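Local coordinates for extracellular solute-binding protein, family 1 (Bifidobacterium longum subsp. infantis, PDB 6FTH) that probably binds human milk oligosaccharides outside the cell and hands them to an ABC transporter for uptake, at residues S143-M155 and D422-Y435. Sequence-based numbering, arbitrary orientation.
Sequences SRGKSYSGTGQHM and DVDGDNLLEANKPY
Arg144 and Asp424 begin this contact through charge and a water. NH1 of Arg144 lies 4.4 Å from OD2 of Asp424, too far for a salt bridge, and a water joins the two atoms. Arg144 NE also binds Ala334 O, and Asp424 OD1 accepts from Trp298. The fold is that of a two-lobed solute-binding protein. Residues 143-155 run from strand 140-143 to strand 154-158, probably as one of the connections between the two lobes, and lie alongside helix 423-432. Ser147 rests CB near Gly425 O and its OG beside Leu429 CG. A second water links this OG to Asp426. Tyr148 has CG anti to its carbonyl carbon (chi1 -59°), which turns the ring to the helix start. Its OH donates to OD2 of the N-cap Asp422 on the syn side, at 2.7 Å. OD1 of the same carboxylate caps Gly425 N. Arg144 CD sits over the centre of one ring face, and Tyr148 CD1 touches Leu428 CD2 at 3.7 Å. A phenylalanine in place of Tyr148 would probably keep the ring packing but leave Asp422 OD2 without its hydroxyl donor. At Gly150 a side chain would run into Asn432 ND2. That amide donates to Thr151 O at 3.1 Å, with the oxygen in the amide plane, and also to a water shared with Ser147 O and Gly150 N. His154 NE2 donates to Asn432 OD1 at 2.6 Å, from 48° above the carbonyl plane. ND1 binds Gly297 O, so both ring nitrogens are held. Ala431 CB makes a CH-pi contact over one face of the imidazole, while Leu428 CD1 meets CE1 obliquely at 3.5 Å. Tyr435 comes to the ring edge with CE2. Beyond it, Met155 N donates to Tyr435 OH at 2.9 Å, nearly straight at 164°.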
loop_
_atom_site.group_PDB
_atom_site.type_symbol
_atom_site.label_atom_id
_atom_site.label_comp_id
_atom_site.label_asym_id
_atom_site.label_seq_id
_atom_site.Cartn_x
_atom_site.Cartn_y
_atom_site.Cartn_z
ATOM N N SER A 143 8.019 -8.901 -5.567
ATOM C CA SER A 143 6.818 -9.556 -5.052
ATOM C C SER A 143 7.136 -10.245 -3.740
ATOM O O SER A 143 8.007 -11.116 -3.700
ATOM C CB SER A 143 6.286 -10.603 -6.035
ATOM O OG SER A 143 5.439 -11.533 -5.373
ATOM N N ARG A 144 6.415 -9.891 -2.679
ATOM C CA ARG A 144 6.524 -10.605 -1.412
ATOM C C ARG A 144 5.586 -11.796 -1.321
ATOM O O ARG A 144 5.466 -12.408 -0.250
ATOM C CB ARG A 144 6.369 -9.674 -0.195
ATOM C CG ARG A 144 5.157 -8.773 -0.182
ATOM C CD ARG A 144 5.025 -8.053 1.174
ATOM N NE ARG A 144 4.095 -6.943 1.083
ATOM C CZ ARG A 144 3.854 -6.087 2.066
ATOM N NH1 ARG A 144 4.430 -6.253 3.247
ATOM N NH2 ARG A 144 3.027 -5.065 1.868
ATOM N N GLY A 145 4.919 -12.145 -2.417
ATOM C CA GLY A 145 4.303 -13.452 -2.517
ATOM C C GLY A 145 2.810 -13.454 -2.277
ATOM O O GLY A 145 2.193 -12.464 -1.885
ATOM N N LYS A 146 2.254 -14.647 -2.466
ATOM C CA LYS A 146 0.801 -14.797 -2.565
ATOM C C LYS A 146 0.056 -14.521 -1.258
ATOM O O LYS A 146 -1.147 -14.273 -1.295
ATOM C CB LYS A 146 0.466 -16.175 -3.112
ATOM C CG LYS A 146 0.881 -17.340 -2.210
ATOM C CD LYS A 146 0.596 -18.703 -2.860
ATOM C CE LYS A 146 0.907 -19.878 -1.962
ATOM N NZ LYS A 146 2.335 -20.106 -1.705
ATOM N N SER A 147 0.705 -14.559 -0.097
ATOM C CA SER A 147 -0.031 -14.156 1.097
ATOM C C SER A 147 -0.390 -12.688 1.101
ATOM O O SER A 147 -1.227 -12.273 1.915
ATOM C CB SER A 147 0.749 -14.468 2.375
ATOM O OG SER A 147 0.708 -15.863 2.641
ATOM N N TYR A 148 0.242 -11.889 0.237
ATOM C CA TYR A 148 0.056 -10.449 0.171
ATOM C C TYR A 148 -0.707 -10.002 -1.072
ATOM O O TYR A 148 -0.730 -8.805 -1.381
ATOM C CB TYR A 148 1.410 -9.754 0.267
ATOM C CG TYR A 148 2.199 -10.055 1.517
ATOM C CD1 TYR A 148 2.068 -9.255 2.641
ATOM C CD2 TYR A 148 3.122 -11.096 1.543
ATOM C CE1 TYR A 148 2.821 -9.487 3.784
ATOM C CE2 TYR A 148 3.862 -11.345 2.664
ATOM C CZ TYR A 148 3.702 -10.525 3.787
ATOM O OH TYR A 148 4.444 -10.727 4.928
ATOM N N SER A 149 -1.350 -10.927 -1.778
ATOM C CA SER A 149 -2.050 -10.558 -2.994
ATOM C C SER A 149 -3.334 -9.783 -2.748
ATOM O O SER A 149 -3.821 -9.137 -3.688
ATOM C CB SER A 149 -2.382 -11.786 -3.824
ATOM O OG SER A 149 -3.177 -12.698 -3.095
ATOM N N GLY A 150 -3.895 -9.839 -1.536
ATOM C CA GLY A 150 -5.086 -9.080 -1.190
ATOM C C GLY A 150 -4.766 -7.647 -0.827
ATOM O O GLY A 150 -3.621 -7.204 -0.889
ATOM N N THR A 151 -5.811 -6.911 -0.438
ATOM C CA THR A 151 -5.649 -5.508 -0.100
ATOM C C THR A 151 -4.990 -5.312 1.272
ATOM O O THR A 151 -5.033 -6.173 2.155
ATOM C CB THR A 151 -6.958 -4.728 -0.214
ATOM O OG1 THR A 151 -6.687 -3.368 0.131
ATOM C CG2 THR A 151 -8.036 -5.299 0.683
ATOM N N GLY A 152 -4.383 -4.150 1.436
ATOM C CA GLY A 152 -3.906 -3.714 2.734
ATOM C C GLY A 152 -4.944 -3.044 3.600
ATOM O O GLY A 152 -4.675 -2.720 4.768
ATOM N N GLN A 153 -6.145 -2.828 3.058
ATOM C CA GLN A 153 -7.182 -2.038 3.696
ATOM C C GLN A 153 -8.247 -2.958 4.292
ATOM O O GLN A 153 -8.721 -3.877 3.615
ATOM C CB GLN A 153 -7.845 -1.152 2.640
ATOM C CG GLN A 153 -6.885 -0.426 1.744
ATOM C CD GLN A 153 -5.914 0.433 2.507
ATOM O OE1 GLN A 153 -6.278 1.083 3.487
ATOM N NE2 GLN A 153 -4.673 0.461 2.045
ATOM N N HIS A 154 -8.630 -2.711 5.554
ATOM C CA HIS A 154 -9.637 -3.519 6.235
ATOM C C HIS A 154 -10.424 -2.669 7.217
ATOM O O HIS A 154 -9.951 -1.631 7.678
ATOM C CB HIS A 154 -9.012 -4.696 7.010
ATOM C CG HIS A 154 -7.984 -5.387 6.213
ATOM N ND1 HIS A 154 -6.693 -4.922 6.118
ATOM C CD2 HIS A 154 -8.074 -6.428 5.350
ATOM C CE1 HIS A 154 -6.019 -5.669 5.266
ATOM N NE2 HIS A 154 -6.836 -6.579 4.776
ATOM N N MET A 155 -11.631 -3.134 7.551
ATOM C CA MET A 155 -12.488 -2.507 8.546
ATOM C C MET A 155 -12.659 -3.501 9.684
ATOM O O MET A 155 -13.154 -4.610 9.470
ATOM C CB MET A 155 -13.846 -2.171 7.926
ATOM C CG MET A 155 -14.798 -1.459 8.853
ATOM S SD MET A 155 -16.331 -1.085 7.977
ATOM C CE MET A 155 -17.217 -0.096 9.192
ATOM N N ASP A 422 5.935 -16.442 8.738
ATOM C CA ASP A 422 5.864 -15.037 8.328
ATOM C C ASP A 422 4.565 -14.547 8.928
ATOM O O ASP A 422 3.494 -14.619 8.315
ATOM C CB ASP A 422 5.864 -14.861 6.817
ATOM C CG ASP A 422 5.602 -13.441 6.412
ATOM O OD1 ASP A 422 5.561 -12.548 7.291
ATOM O OD2 ASP A 422 5.478 -13.193 5.185
ATOM N N VAL A 423 4.645 -14.091 10.171
ATOM C CA VAL A 423 3.438 -13.789 10.938
ATOM C C VAL A 423 2.670 -12.622 10.318
ATOM O O VAL A 423 1.425 -12.600 10.333
ATOM C CB VAL A 423 3.843 -13.519 12.399
ATOM C CG1 VAL A 423 2.710 -12.973 13.209
ATOM C CG2 VAL A 423 4.377 -14.818 13.029
ATOM N N ASP A 424 3.388 -11.633 9.783
ATOM C CA ASP A 424 2.698 -10.518 9.135
ATOM C C ASP A 424 1.895 -11.011 7.930
ATOM O O ASP A 424 0.727 -10.647 7.761
ATOM C CB ASP A 424 3.689 -9.420 8.749
ATOM C CG ASP A 424 2.985 -8.111 8.358
ATOM O OD1 ASP A 424 1.999 -7.748 9.045
ATOM O OD2 ASP A 424 3.407 -7.460 7.374
ATOM N N GLY A 425 2.496 -11.854 7.090
ATOM C CA GLY A 425 1.758 -12.407 5.963
ATOM C C GLY A 425 0.573 -13.258 6.387
ATOM O O GLY A 425 -0.514 -13.178 5.798
ATOM N N ASP A 426 0.759 -14.095 7.418
ATOM C CA ASP A 426 -0.344 -14.911 7.919
ATOM C C ASP A 426 -1.479 -14.015 8.402
ATOM O O ASP A 426 -2.661 -14.293 8.136
ATOM C CB ASP A 426 0.128 -15.783 9.088
ATOM C CG ASP A 426 1.143 -16.839 8.691
ATOM O OD1 ASP A 426 1.355 -17.139 7.484
ATOM O OD2 ASP A 426 1.727 -17.395 9.662
ATOM N N ASN A 427 -1.135 -12.947 9.129
ATOM C CA ASN A 427 -2.131 -12.026 9.652
ATOM C C ASN A 427 -2.881 -11.341 8.520
ATOM O O ASN A 427 -4.107 -11.235 8.561
ATOM C CB ASN A 427 -1.462 -10.982 10.532
ATOM C CG ASN A 427 -1.003 -11.546 11.887
ATOM O OD1 ASN A 427 -1.448 -12.597 12.328
ATOM N ND2 ASN A 427 -0.144 -10.817 12.539
ATOM N N LEU A 428 -2.164 -10.910 7.482
ATOM C CA LEU A 428 -2.834 -10.252 6.363
ATOM C C LEU A 428 -3.744 -11.220 5.613
ATOM O O LEU A 428 -4.887 -10.879 5.267
ATOM C CB LEU A 428 -1.800 -9.638 5.417
ATOM C CG LEU A 428 -2.484 -8.868 4.286
ATOM C CD1 LEU A 428 -3.128 -7.623 4.803
ATOM C CD2 LEU A 428 -1.479 -8.545 3.179
ATOM N N LEU A 429 -3.257 -12.428 5.343
ATOM C CA LEU A 429 -4.078 -13.445 4.697
ATOM C C LEU A 429 -5.395 -13.642 5.444
ATOM O O LEU A 429 -6.481 -13.664 4.840
ATOM C CB LEU A 429 -3.300 -14.765 4.691
ATOM C CG LEU A 429 -2.982 -15.600 3.450
ATOM C CD1 LEU A 429 -2.904 -17.084 3.867
ATOM C CD2 LEU A 429 -3.917 -15.410 2.277
ATOM N N GLU A 430 -5.317 -13.763 6.772
ATOM C CA GLU A 430 -6.512 -13.960 7.579
ATOM C C GLU A 430 -7.418 -12.735 7.523
ATOM O O GLU A 430 -8.645 -12.863 7.394
ATOM C CB GLU A 430 -6.110 -14.272 9.023
ATOM C CG GLU A 430 -5.553 -15.661 9.177
ATOM C CD GLU A 430 -6.584 -16.729 8.884
ATOM O OE1 GLU A 430 -7.725 -16.612 9.385
ATOM O OE2 GLU A 430 -6.258 -17.681 8.143
ATOM N N ALA A 431 -6.834 -11.547 7.609
ATOM C CA ALA A 431 -7.628 -10.326 7.549
ATOM C C ALA A 431 -8.334 -10.168 6.210
ATOM O O ALA A 431 -9.351 -9.469 6.140
ATOM C CB ALA A 431 -6.758 -9.101 7.800
ATOM N N ASN A 432 -7.814 -10.780 5.152
ATOM C CA ASN A 432 -8.446 -10.632 3.838
ATOM C C ASN A 432 -9.545 -11.649 3.570
ATOM O O ASN A 432 -10.339 -11.441 2.646
ATOM C CB ASN A 432 -7.379 -10.643 2.741
ATOM C CG ASN A 432 -6.731 -9.278 2.600
ATOM O OD1 ASN A 432 -7.385 -8.254 2.843
ATOM N ND2 ASN A 432 -5.440 -9.237 2.242
ATOM N N LYS A 433 -9.649 -12.719 4.348
ATOM C CA LYS A 433 -10.671 -13.720 4.063
ATOM C C LYS A 433 -12.079 -13.142 4.047
ATOM O O LYS A 433 -12.860 -13.525 3.155
ATOM C CB LYS A 433 -10.550 -14.908 5.031
ATOM C CG LYS A 433 -9.353 -15.774 4.740
ATOM C CD LYS A 433 -9.199 -16.858 5.801
ATOM C CE LYS A 433 -7.986 -17.748 5.535
ATOM N NZ LYS A 433 -7.951 -18.916 6.471
ATOM N N PRO A 434 -12.475 -12.252 4.962
ATOM C CA PRO A 434 -13.863 -11.768 4.957
ATOM C C PRO A 434 -14.208 -10.890 3.754
ATOM O O PRO A 434 -15.395 -10.588 3.574
ATOM C CB PRO A 434 -13.973 -10.978 6.275
ATOM C CG PRO A 434 -12.911 -11.541 7.145
ATOM C CD PRO A 434 -11.776 -11.842 6.187
ATOM N N TYR A 435 -13.220 -10.450 2.964
ATOM C CA TYR A 435 -13.444 -9.546 1.838
ATOM C C TYR A 435 -13.481 -10.246 0.490
ATOM O O TYR A 435 -13.712 -9.576 -0.522
ATOM C CB TYR A 435 -12.374 -8.446 1.828
ATOM C CG TYR A 435 -12.459 -7.657 3.091
ATOM C CD1 TYR A 435 -13.463 -6.722 3.291
ATOM C CD2 TYR A 435 -11.572 -7.899 4.116
ATOM C CE1 TYR A 435 -13.581 -6.046 4.488
ATOM C CE2 TYR A 435 -11.678 -7.219 5.311
ATOM C CZ TYR A 435 -12.665 -6.286 5.489
ATOM O OH TYR A 435 -12.797 -5.606 6.687
HETATM O O HOH W 1 3.943 -4.972 6.080
HETATM O O HOH W 2 -3.654 -11.204 1.069
HETATM O O HOH W 3 1.990 -15.938 4.891
#